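Local structure of putative outer membrane protein (LpxR) (Salmonella typhimurium, 3FID) at residues S18-L22 with Y23-A27; L202-R205 with G206-H209; Q118-A121 with H122-I125; D229-Y232 with T233-G236. The protein deacylates lipid A in the outer membrane, so modifying lipopolysaccharide, and carries several bound zinc ions. One frame throughout, in Å; residues are numbered along the deposited sequence.

Contact 1: residues S18-L22 with Y23-A27; sequences SLNAL and YGHPA. With ZN (zinc ion), chain F; CXE (pentaethylene glycol monodecyl ether), chain L; CXE (pentaethylene glycol monodecyl ether), chain J.
L22 sends its CG anti to the backbone N (chi1 -176°), while Y23 turns its CG anti to its own carbonyl carbon (chi1 -63°). The two neighbouring side chains therefore run side by side and point the same way. L22 CG sits over the middle of the Y23 ring face, 3.8 Å from the centroid, as a CH-pi contact. L19, one helical turn before Y23, approaches elsewhere: its CD1 lies at the ring edge, 3.7 Å from Y23 CD2. The phenol oxygen bonds L272 O, which fixes the far end of the ring on the strand wall. The ether part of the detergent CXE (chain L) also reaches the ring, its C12 3.7 Å from Y23 CD1.

The backbone is still helical here. Y23 N bonds L19 O at 3.0 Å, and G24 N bonds N20 O at 2.8 Å. G24 then leaves the helix with a positive phi of 91°. A water joins L19 O, weakly, to G24 O.

Across the break at G24, the N20 and H25 side chains lie side by side. N20 ND2 comes within 3.3 Å of H25 CD2. A second water accepts from ND2 and, weakly, from H25 NE2, while N20 OD1 bonds Q16 NE2. The other imidazole nitrogen, H25 ND1, binds a zinc ion at 2.1 Å, and D29 is the second protein ligand. The arrangement is a helix C terminus ended by a glycine with positive phi, joining a detergent-lined surface to a zinc site.

Contact 2: residues L202-R205 with G206-H209; sequences LSRR and GLIH
L207 N donates to R204 O at 3.0 Å, and this backbone bond closes the turn. The N-H points well at its acceptor (162°). R205 and G206 hold the two central places, both with positive phi.

The packing contacts centre on R204. Its chain bends at chi2 (-89°) and again at chi3 (-76°), which folds the guanidinium back over the second half of the turn. There it crosses the L207 side chain at about a right angle. L207 CB lies under one face of the group, offset toward the rim, and 3.5 Å from R204 NH1. The edge of the group meets the backbone beyond: R204 NH2 is 3.4 Å from I208 C.

The charged and polar ends are satisfied by other parts of the chain. R204 NH2 forms a salt bridge with D196 and a hydrogen bond with Q50. D196 also accepts from H209 N, so one carboxylate ties both sides of the turn. R205 CB points away from the second segment, and R205 NH2 forms a salt bridge with D58. The nearest atoms of the R205 side chain and a bound zinc ion are about 6 Å apart.

The whole is a type I' beta turn in the loop between helix 191-194 and strand 215-228. It is buried against strands 33-44 and 49-60, inside the outer-membrane beta-barrel.

Contact 3: residues Q118-A121 with H122-I125; sequences QNRA and HRII
Q118 meets H122 one helical turn later. Its CG, anti to the backbone N (chi1 -164°), lies over one face of the imidazole, offset toward the rim, and 3.6 Å from H122 NE2. This is a CH-pi contact. The glutamine amide runs on nearly parallel to the ring, 13° between planes, and its OE1 accepts from W133 NE1. Q118 O also takes the H122 N-H at 3.0 Å, so backbone and side chain hold the same pair. Y130 packs edge-to-face with the H122 ring and also touches Q118.

N119 contributes its carbonyl: N119 O accepts from R123 N at 2.9 Å.

R120 extends alongside I124. I124 CD1 sits over the centre of one guanidinium face, 3.8 Å from R120 CZ. R120 O accepts from I124 N at 3.0 Å. The R123 guanidinium stands almost perpendicular to that of R120, 88° between planes, and their charged atoms do not touch.

A121 O accepts from I125 N at 3.1 Å.

These are the i to i+4 contacts of an alpha-helix, here in the C-terminal half of helix 114-125. R120 and I124 pack on the surface, whereas the Q118 side chain lies about 4 Å, nearest atoms, from that of T34, which binds zinc with D10.

Contact 4: residues D229-Y232 with T233-G236; sequences DKNY and TLQG
N231 occupies the N-cap of the short helix 232-235, at the point where strand 230-231 gives way to it. N231 OD1 accepts from the T233 hydroxyl, T233 OG1, at 2.7 Å. The asparagine CG stands anti to the backbone N (chi1 -179°), which carries its amide toward the first turn. A second side-chain bond comes from Q235: N231 N donates to Q235 OE1 at 2.9 Å, nearly straight at 167°. N231 O is gripped twice, by L234 N at 3.0 Å and by Q235 N at 2.9 Å. Four bonds thus tie this one residue to the helix. L234 CD1 also packs beside N231 ND2, which bonds a glycerol. A water links D229 O to Q235 NE2, though its bond to the amide is weak.

At the C-terminal end, G236 N bonds Y232 O at 2.9 Å. G236 CA then lies over one face of the Y232 ring, 3.6 Å from CE2, as a CH-pi contact. The phenol oxygen bonds E138 O.

D229 and K230 form a classic beta bulge opposite Q177 of strand 176-188. The T233 and Y232 side chains rest on I108 of strand 97-108, and L234 touches R77 and I248.

How the contacts relate
Contact 1 comes first along the chain. It joins helices 16-23 and 25-29 beside strands 251-263, 266-275 and 285-295. Contact 3 follows on helix 114-125, between strands 97-108 and 140-157. Contact 2 is next, in the loop leading into strand 215-228, and packs on strands 33-44 and 49-60. Contact 4 comes just after strand 215-228 and joins strand 230-231 to helix 232-235, beside strands 97-108 and 176-188. Each is a single continuous stretch, so none closes a long loop. They stand in series and neither nest nor cross. No two touch: nearest atoms are about 11 to 15 Å apart. Contacts 1, 3 and 4 involve short helices and sit further from the centre of the chain than contact 2.

Contact 1: residues S18-L22 with Y23-A27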
loop_
_atom_site.group_PDB
_atom_site.type_symbol
_atom_site.label_atom_id
_atom_site.label_comp_id
_atom_site.label_asym_id
_atom_site.label_seq_id
_atom_site.Cartn_x
_atom_site.Cartn_y
_atom_site.Cartn_z
ATOM N N SER A 18 -2.916 -8.525 -17.205
ATOM C CA SER A 18 -3.143 -7.077 -17.248
ATOM C C SER A 18 -1.979 -6.355 -16.567
ATOM O O SER A 18 -1.432 -5.399 -17.111
ATOM C CB SER A 18 -4.459 -6.686 -16.575
ATOM O OG SER A 18 -5.543 -7.274 -17.276
ATOM N N LEU A 19 -1.609 -6.823 -15.376
ATOM C CA LEU A 19 -0.456 -6.243 -14.642
ATOM C C LEU A 19 0.852 -6.271 -15.454
ATOM O O LEU A 19 1.607 -5.271 -15.489
ATOM C CB LEU A 19 -0.272 -6.949 -13.282
ATOM C CG LEU A 19 0.667 -6.293 -12.257
ATOM C CD1 LEU A 19 0.074 -4.961 -11.752
ATOM C CD2 LEU A 19 0.897 -7.295 -11.104
ATOM N N ASN A 20 1.116 -7.412 -16.091
ATOM C CA ASN A 20 2.303 -7.595 -16.969
ATOM C C ASN A 20 2.267 -6.702 -18.192
ATOM O O ASN A 20 3.289 -6.158 -18.584
ATOM C CB ASN A 20 2.447 -9.041 -17.459
ATOM C CG ASN A 20 2.736 -10.011 -16.346
ATOM O OD1 ASN A 20 3.038 -9.614 -15.227
ATOM N ND2 ASN A 20 2.639 -11.292 -16.647
ATOM N N ALA A 21 1.093 -6.552 -18.800
ATOM C CA ALA A 21 0.970 -5.664 -19.960
ATOM C C ALA A 21 1.221 -4.212 -19.541
ATOM O O ALA A 21 1.859 -3.423 -20.268
ATOM C CB ALA A 21 -0.396 -5.800 -20.597
ATOM N N LEU A 22 0.755 -3.864 -18.347
ATOM C CA LEU A 22 0.869 -2.502 -17.876
ATOM C C LEU A 22 2.305 -2.109 -17.468
ATOM O O LEU A 22 2.781 -1.037 -17.825
ATOM C CB LEU A 22 -0.145 -2.250 -16.751
ATOM C CG LEU A 22 -0.282 -0.843 -16.144
ATOM C CD1 LEU A 22 -0.536 0.239 -17.198
ATOM C CD2 LEU A 22 -1.388 -0.874 -15.053
ATOM N N TYR A 23 3.002 -2.983 -16.743
ATOM C CA TYR A 23 4.279 -2.612 -16.130
ATOM C C TYR A 23 5.468 -3.434 -16.651
ATOM O O TYR A 23 6.608 -3.204 -16.259
ATOM C CB TYR A 23 4.187 -2.726 -14.580
ATOM C CG TYR A 23 3.195 -1.798 -13.922
ATOM C CD1 TYR A 23 3.258 -0.414 -14.127
ATOM C CD2 TYR A 23 2.202 -2.291 -13.084
ATOM C CE1 TYR A 23 2.343 0.451 -13.513
ATOM C CE2 TYR A 23 1.285 -1.431 -12.465
ATOM C CZ TYR A 23 1.361 -0.059 -12.688
ATOM O OH TYR A 23 0.426 0.789 -12.063
ATOM N N GLY A 24 5.201 -4.395 -17.527
ATOM C CA GLY A 24 6.279 -5.216 -18.081
ATOM C C GLY A 24 6.538 -6.463 -17.261
ATOM O O GLY A 24 6.248 -6.523 -16.047
ATOM N N HIS A 25 7.100 -7.484 -17.908
ATOM C CA HIS A 25 7.197 -8.761 -17.210
ATOM C C HIS A 25 8.319 -8.824 -16.145
ATOM O O HIS A 25 8.156 -9.529 -15.148
ATOM C CB HIS A 25 7.266 -9.961 -18.190
ATOM C CG HIS A 25 6.955 -11.275 -17.537
ATOM N ND1 HIS A 25 7.914 -12.042 -16.902
ATOM C CD2 HIS A 25 5.782 -11.935 -17.382
ATOM C CE1 HIS A 25 7.340 -13.119 -16.387
ATOM N NE2 HIS A 25 6.049 -13.078 -16.665
ATOM N N PRO A 26 9.462 -8.127 -16.353
ATOM C CA PRO A 26 10.499 -8.152 -15.311
ATOM C C PRO A 26 10.038 -7.715 -13.912
ATOM O O PRO A 26 10.492 -8.259 -12.903
ATOM C CB PRO A 26 11.544 -7.164 -15.849
ATOM C CG PRO A 26 11.451 -7.323 -17.364
ATOM C CD PRO A 26 9.943 -7.427 -17.577
ATOM N N ALA A 27 9.109 -6.766 -13.862
ATOM C CA ALA A 27 8.554 -6.314 -12.569
ATOM C C ALA A 27 7.772 -7.403 -11.830
ATOM O O ALA A 27 7.720 -7.424 -10.608
ATOM C CB ALA A 27 7.702 -5.024 -12.761
HETATM ZN ZN ZN F . 9.996 -12.103 -16.821
HETATM C C1 CXE L . 0.356 13.512 -14.204
HETATM C C2 CXE L . -0.964 12.766 -14.092
HETATM C C3 CXE L . -0.750 11.408 -13.441
HETATM C C4 CXE L . -0.982 10.242 -14.389
HETATM C C5 CXE L . 0.180 9.252 -14.291
HETATM C C6 CXE L . -0.303 7.809 -14.141
HETATM C C7 CXE L . 0.690 6.853 -14.763
HETATM C C8 CXE L . 0.250 5.417 -14.621
HETATM C C9 CXE L . 0.648 4.626 -15.853
HETATM C C10 CXE L . 1.638 3.503 -15.548
HETATM O O11 CXE L . 2.460 3.309 -16.696
HETATM C C12 CXE L . 3.496 2.334 -16.545
HETATM C C13 CXE L . 4.708 2.874 -15.790
HETATM O O14 CXE L . 5.474 3.743 -16.628
HETATM C C15 CXE L . 6.744 4.082 -16.062
HETATM C C1 CXE J . -8.120 0.226 -14.480
HETATM C C2 CXE J . -8.297 -1.215 -14.053
HETATM C C3 CXE J . -8.341 -2.097 -15.288
HETATM C C4 CXE J . -8.313 -3.565 -14.908
HETATM C C5 CXE J . -8.464 -4.435 -16.145
HETATM C C6 CXE J . -8.332 -5.904 -15.770
HETATM C C7 CXE J . -8.908 -6.833 -16.836
HETATM C C8 CXE J . -9.181 -8.196 -16.219
HETATM C C9 CXE J . -9.043 -9.313 -17.239
HETATM C C10 CXE J . -9.378 -10.649 -16.596
HETATM O O11 CXE J . -9.756 -11.545 -17.633
HETATM C C12 CXE J . -10.161 -12.828 -17.148
HETATM C C13 CXE J . -10.208 -13.770 -18.341
HETATM O O HOH W 1 4.281 -6.452 -13.972
HETATM O O HOH W 2 3.797 -13.553 -15.025
#

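Contact 2: residues L202-R205 with G206-H209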
loop_
_atom_site.group_PDB
_atom_site.type_symbol
_atom_site.label_atom_id
_atom_site.label_comp_id
_atom_site.label_asym_id
_atom_site.label_seq_id
_atom_site.Cartn_x
_atom_site.Cartn_y
_atom_site.Cartn_z
ATOM N N LEU A 202 0.135 5.970 2.570
ATOM C CA LEU A 202 -1.080 6.777 2.562
ATOM C C LEU A 202 -2.157 6.135 1.659
ATOM O O LEU A 202 -3.228 6.698 1.466
ATOM C CB LEU A 202 -0.777 8.236 2.123
ATOM C CG LEU A 202 -0.230 9.316 3.081
ATOM C CD1 LEU A 202 -1.225 9.707 4.194
ATOM C CD2 LEU A 202 1.147 8.912 3.666
ATOM N N SER A 203 -1.902 4.931 1.150
ATOM C CA SER A 203 -2.880 4.280 0.299
ATOM C C SER A 203 -4.130 3.913 1.128
ATOM O O SER A 203 -4.044 3.618 2.331
ATOM C CB SER A 203 -2.243 3.100 -0.455
ATOM O OG SER A 203 -2.172 1.935 0.338
ATOM N N ARG A 204 -5.298 4.001 0.513
ATOM C CA ARG A 204 -6.515 3.901 1.311
ATOM C C ARG A 204 -6.909 2.436 1.546
ATOM O O ARG A 204 -7.675 2.148 2.469
ATOM C CB ARG A 204 -7.625 4.770 0.730
ATOM C CG ARG A 204 -7.369 6.312 0.938
ATOM C CD ARG A 204 -7.961 6.752 2.283
ATOM N NE ARG A 204 -9.406 6.845 2.121
ATOM C CZ ARG A 204 -10.296 6.799 3.098
ATOM N NH1 ARG A 204 -9.919 6.630 4.365
ATOM N NH2 ARG A 204 -11.571 6.885 2.794
ATOM N N ARG A 205 -6.349 1.532 0.738
ATOM C CA ARG A 205 -6.467 0.071 0.954
ATOM C C ARG A 205 -7.914 -0.365 1.212
ATOM O O ARG A 205 -8.202 -1.110 2.154
ATOM C CB ARG A 205 -5.540 -0.386 2.104
ATOM C CG ARG A 205 -4.064 -0.002 1.854
ATOM C CD ARG A 205 -3.127 -0.519 2.938
ATOM N NE ARG A 205 -2.953 -1.980 2.920
ATOM C CZ ARG A 205 -1.995 -2.616 3.604
ATOM N NH1 ARG A 205 -1.144 -1.913 4.342
ATOM N NH2 ARG A 205 -1.859 -3.948 3.533
ATOM N N GLY A 206 -8.825 0.099 0.365
ATOM C CA GLY A 206 -10.226 -0.302 0.495
ATOM C C GLY A 206 -11.157 0.705 1.157
ATOM O O GLY A 206 -12.351 0.680 0.908
ATOM N N LEU A 207 -10.633 1.577 2.008
ATOM C CA LEU A 207 -11.498 2.559 2.630
ATOM C C LEU A 207 -12.019 3.543 1.585
ATOM O O LEU A 207 -11.306 3.910 0.652
ATOM C CB LEU A 207 -10.800 3.272 3.774
ATOM C CG LEU A 207 -10.378 2.329 4.905
ATOM C CD1 LEU A 207 -9.392 3.038 5.815
ATOM C CD2 LEU A 207 -11.622 1.783 5.665
ATOM N N ILE A 208 -13.276 3.934 1.748
ATOM C CA ILE A 208 -13.958 4.814 0.780
ATOM C C ILE A 208 -14.564 6.005 1.522
ATOM O O ILE A 208 -15.211 5.827 2.550
ATOM C CB ILE A 208 -15.065 4.028 -0.004
ATOM C CG1 ILE A 208 -14.402 3.006 -0.958
ATOM C CG2 ILE A 208 -16.007 4.993 -0.785
ATOM C CD1 ILE A 208 -15.387 1.980 -1.595
ATOM N N HIS A 209 -14.358 7.209 0.998
ATOM C CA HIS A 209 -15.070 8.393 1.491
ATOM C C HIS A 209 -16.005 8.791 0.367
ATOM O O HIS A 209 -15.552 9.225 -0.687
ATOM C CB HIS A 209 -14.085 9.531 1.779
ATOM C CG HIS A 209 -14.723 10.752 2.375
ATOM N ND1 HIS A 209 -14.108 11.983 2.377
ATOM C CD2 HIS A 209 -15.926 10.933 2.974
ATOM C CE1 HIS A 209 -14.893 12.869 2.969
ATOM N NE2 HIS A 209 -16.012 12.263 3.322
#

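Contact 3: residues Q118-A121 with H122-I125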
loop_
_atom_site.group_PDB
_atom_site.type_symbol
_atom_site.label_atom_id
_atom_site.label_comp_id
_atom_site.label_asym_id
_atom_site.label_seq_id
_atom_site.Cartn_x
_atom_site.Cartn_y
_atom_site.Cartn_z
ATOM N N GLN A 118 3.184 -16.634 6.618
ATOM C CA GLN A 118 3.605 -17.212 5.331
ATOM C C GLN A 118 3.812 -18.712 5.402
ATOM O O GLN A 118 3.346 -19.423 4.531
ATOM C CB GLN A 118 4.848 -16.523 4.745
ATOM C CG GLN A 118 5.023 -16.863 3.236
ATOM C CD GLN A 118 6.333 -16.341 2.665
ATOM O OE1 GLN A 118 7.428 -16.779 3.060
ATOM N NE2 GLN A 118 6.225 -15.426 1.706
ATOM N N ASN A 119 4.467 -19.198 6.455
ATOM C CA ASN A 119 4.609 -20.644 6.641
ATOM C C ASN A 119 3.241 -21.355 6.672
ATOM O O ASN A 119 3.053 -22.425 6.064
ATOM C CB ASN A 119 5.392 -20.960 7.913
ATOM C CG ASN A 119 6.897 -20.819 7.743
ATOM O OD1 ASN A 119 7.387 -20.322 6.736
ATOM N ND2 ASN A 119 7.634 -21.234 8.757
ATOM N N ARG A 120 2.283 -20.757 7.382
ATOM C CA ARG A 120 0.923 -21.285 7.451
ATOM C C ARG A 120 0.326 -21.409 6.051
ATOM O O ARG A 120 -0.235 -22.447 5.696
ATOM C CB ARG A 120 0.050 -20.361 8.316
ATOM C CG ARG A 120 -1.457 -20.657 8.259
ATOM C CD ARG A 120 -2.224 -19.643 9.128
ATOM N NE ARG A 120 -3.661 -19.922 9.178
ATOM C CZ ARG A 120 -4.530 -19.554 8.232
ATOM N NH1 ARG A 120 -4.098 -18.919 7.130
ATOM N NH2 ARG A 120 -5.828 -19.830 8.368
ATOM N N ALA A 121 0.435 -20.331 5.274
ATOM C CA ALA A 121 -0.189 -20.224 3.949
ATOM C C ALA A 121 0.353 -21.306 3.023
ATOM O O ALA A 121 -0.403 -22.008 2.319
ATOM C CB ALA A 121 0.087 -18.829 3.365
ATOM N N HIS A 122 1.675 -21.433 3.054
ATOM C CA HIS A 122 2.422 -22.412 2.293
ATOM C C HIS A 122 2.066 -23.828 2.692
ATOM O O HIS A 122 1.818 -24.647 1.824
ATOM C CB HIS A 122 3.932 -22.143 2.421
ATOM C CG HIS A 122 4.381 -20.924 1.663
ATOM N ND1 HIS A 122 5.710 -20.604 1.470
ATOM C CD2 HIS A 122 3.667 -19.965 1.019
ATOM C CE1 HIS A 122 5.794 -19.493 0.758
ATOM N NE2 HIS A 122 4.569 -19.086 0.472
ATOM N N ARG A 123 2.007 -24.113 3.991
ATOM C CA ARG A 123 1.613 -25.448 4.464
ATOM C C ARG A 123 0.216 -25.814 3.956
ATOM O O ARG A 123 -0.012 -26.931 3.469
ATOM C CB ARG A 123 1.682 -25.539 6.000
ATOM C CG ARG A 123 1.310 -26.930 6.566
ATOM C CD ARG A 123 1.393 -26.969 8.088
ATOM N NE ARG A 123 0.707 -25.845 8.735
ATOM C CZ ARG A 123 -0.611 -25.725 8.831
ATOM N NH1 ARG A 123 -1.137 -24.660 9.443
ATOM N NH2 ARG A 123 -1.398 -26.648 8.304
ATOM N N ILE A 124 -0.712 -24.864 4.058
ATOM C CA ILE A 124 -2.096 -25.070 3.619
ATOM C C ILE A 124 -2.170 -25.410 2.119
ATOM O O ILE A 124 -2.915 -26.311 1.727
ATOM C CB ILE A 124 -3.010 -23.863 3.983
ATOM C CG1 ILE A 124 -3.196 -23.762 5.503
ATOM C CG2 ILE A 124 -4.377 -23.973 3.305
ATOM C CD1 ILE A 124 -3.981 -22.507 5.972
ATOM N N ILE A 125 -1.378 -24.726 1.288
ATOM C CA ILE A 125 -1.408 -25.009 -0.163
ATOM C C ILE A 125 -0.419 -26.097 -0.603
ATOM O O ILE A 125 -0.382 -26.485 -1.772
ATOM C CB ILE A 125 -1.284 -23.728 -1.040
ATOM C CG1 ILE A 125 0.107 -23.097 -0.895
ATOM C CG2 ILE A 125 -2.418 -22.750 -0.705
ATOM C CD1 ILE A 125 0.510 -22.174 -2.033
#

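Contact 4: residues D229-Y232 with T233-G236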
loop_
_atom_site.group_PDB
_atom_site.type_symbol
_atom_site.label_atom_id
_atom_site.label_comp_id
_atom_site.label_asym_id
_atom_site.label_seq_id
_atom_site.Cartn_x
_atom_site.Cartn_y
_atom_site.Cartn_z
ATOM N N ASP A 229 14.050 8.835 3.347
ATOM C CA ASP A 229 15.041 9.011 4.389
ATOM C C ASP A 229 15.267 7.698 5.144
ATOM O O ASP A 229 16.412 7.302 5.425
ATOM C CB ASP A 229 14.591 10.108 5.368
ATOM C CG ASP A 229 15.585 10.295 6.518
ATOM O OD1 ASP A 229 15.170 10.154 7.694
ATOM O OD2 ASP A 229 16.788 10.553 6.239
ATOM N N LYS A 230 14.179 7.015 5.494
ATOM C CA LYS A 230 14.269 5.745 6.234
ATOM C C LYS A 230 13.379 4.679 5.635
ATOM O O LYS A 230 12.256 4.953 5.219
ATOM C CB LYS A 230 13.812 5.895 7.698
ATOM C CG LYS A 230 14.623 6.858 8.557
ATOM C CD LYS A 230 14.180 6.692 10.038
ATOM C CE LYS A 230 14.891 7.657 10.969
ATOM N NZ LYS A 230 14.033 8.810 11.365
ATOM N N ASN A 231 13.860 3.442 5.659
ATOM C CA ASN A 231 12.998 2.286 5.406
ATOM C C ASN A 231 13.637 1.133 6.175
ATOM O O ASN A 231 14.583 0.511 5.685
ATOM C CB ASN A 231 12.931 1.983 3.918
ATOM C CG ASN A 231 12.040 0.808 3.599
ATOM O OD1 ASN A 231 11.775 -0.037 4.447
ATOM N ND2 ASN A 231 11.562 0.754 2.368
ATOM N N TYR A 232 13.135 0.887 7.389
ATOM C CA TYR A 232 13.686 -0.161 8.275
ATOM C C TYR A 232 13.610 -1.583 7.688
ATOM O O TYR A 232 14.465 -2.419 7.989
ATOM C CB TYR A 232 13.011 -0.084 9.657
ATOM C CG TYR A 232 13.625 -1.026 10.671
ATOM C CD1 TYR A 232 12.985 -2.219 11.010
ATOM C CD2 TYR A 232 14.881 -0.747 11.247
ATOM C CE1 TYR A 232 13.553 -3.120 11.935
ATOM C CE2 TYR A 232 15.466 -1.635 12.174
ATOM C CZ TYR A 232 14.801 -2.824 12.493
ATOM O OH TYR A 232 15.355 -3.697 13.398
ATOM N N THR A 233 12.615 -1.874 6.836
ATOM C CA THR A 233 12.590 -3.177 6.145
ATOM C C THR A 233 13.880 -3.427 5.319
ATOM O O THR A 233 14.244 -4.572 5.086
ATOM C CB THR A 233 11.330 -3.421 5.229
ATOM O OG1 THR A 233 11.442 -2.660 4.015
ATOM C CG2 THR A 233 10.001 -3.057 5.959
ATOM N N LEU A 234 14.544 -2.340 4.902
ATOM C CA LEU A 234 15.758 -2.403 4.076
ATOM C C LEU A 234 17.028 -2.112 4.870
ATOM O O LEU A 234 18.094 -2.673 4.576
ATOM C CB LEU A 234 15.659 -1.418 2.903
ATOM C CG LEU A 234 14.567 -1.727 1.859
ATOM C CD1 LEU A 234 14.610 -0.697 0.712
ATOM C CD2 LEU A 234 14.658 -3.197 1.348
ATOM N N GLN A 235 16.908 -1.238 5.864
ATOM C CA GLN A 235 18.082 -0.735 6.621
ATOM C C GLN A 235 18.316 -1.451 7.950
ATOM O O GLN A 235 19.360 -1.272 8.571
ATOM C CB GLN A 235 17.932 0.756 6.873
ATOM C CG GLN A 235 17.922 1.578 5.573
ATOM C CD GLN A 235 17.588 3.019 5.813
ATOM O OE1 GLN A 235 16.629 3.342 6.516
ATOM N NE2 GLN A 235 18.368 3.902 5.222
ATOM N N GLY A 236 17.348 -2.238 8.381
ATOM C CA GLY A 236 17.476 -3.030 9.599
ATOM C C GLY A 236 18.497 -4.154 9.459
ATOM O O GLY A 236 18.872 -4.548 8.358
HETATM O O HOH W 3 18.241 6.264 7.658
#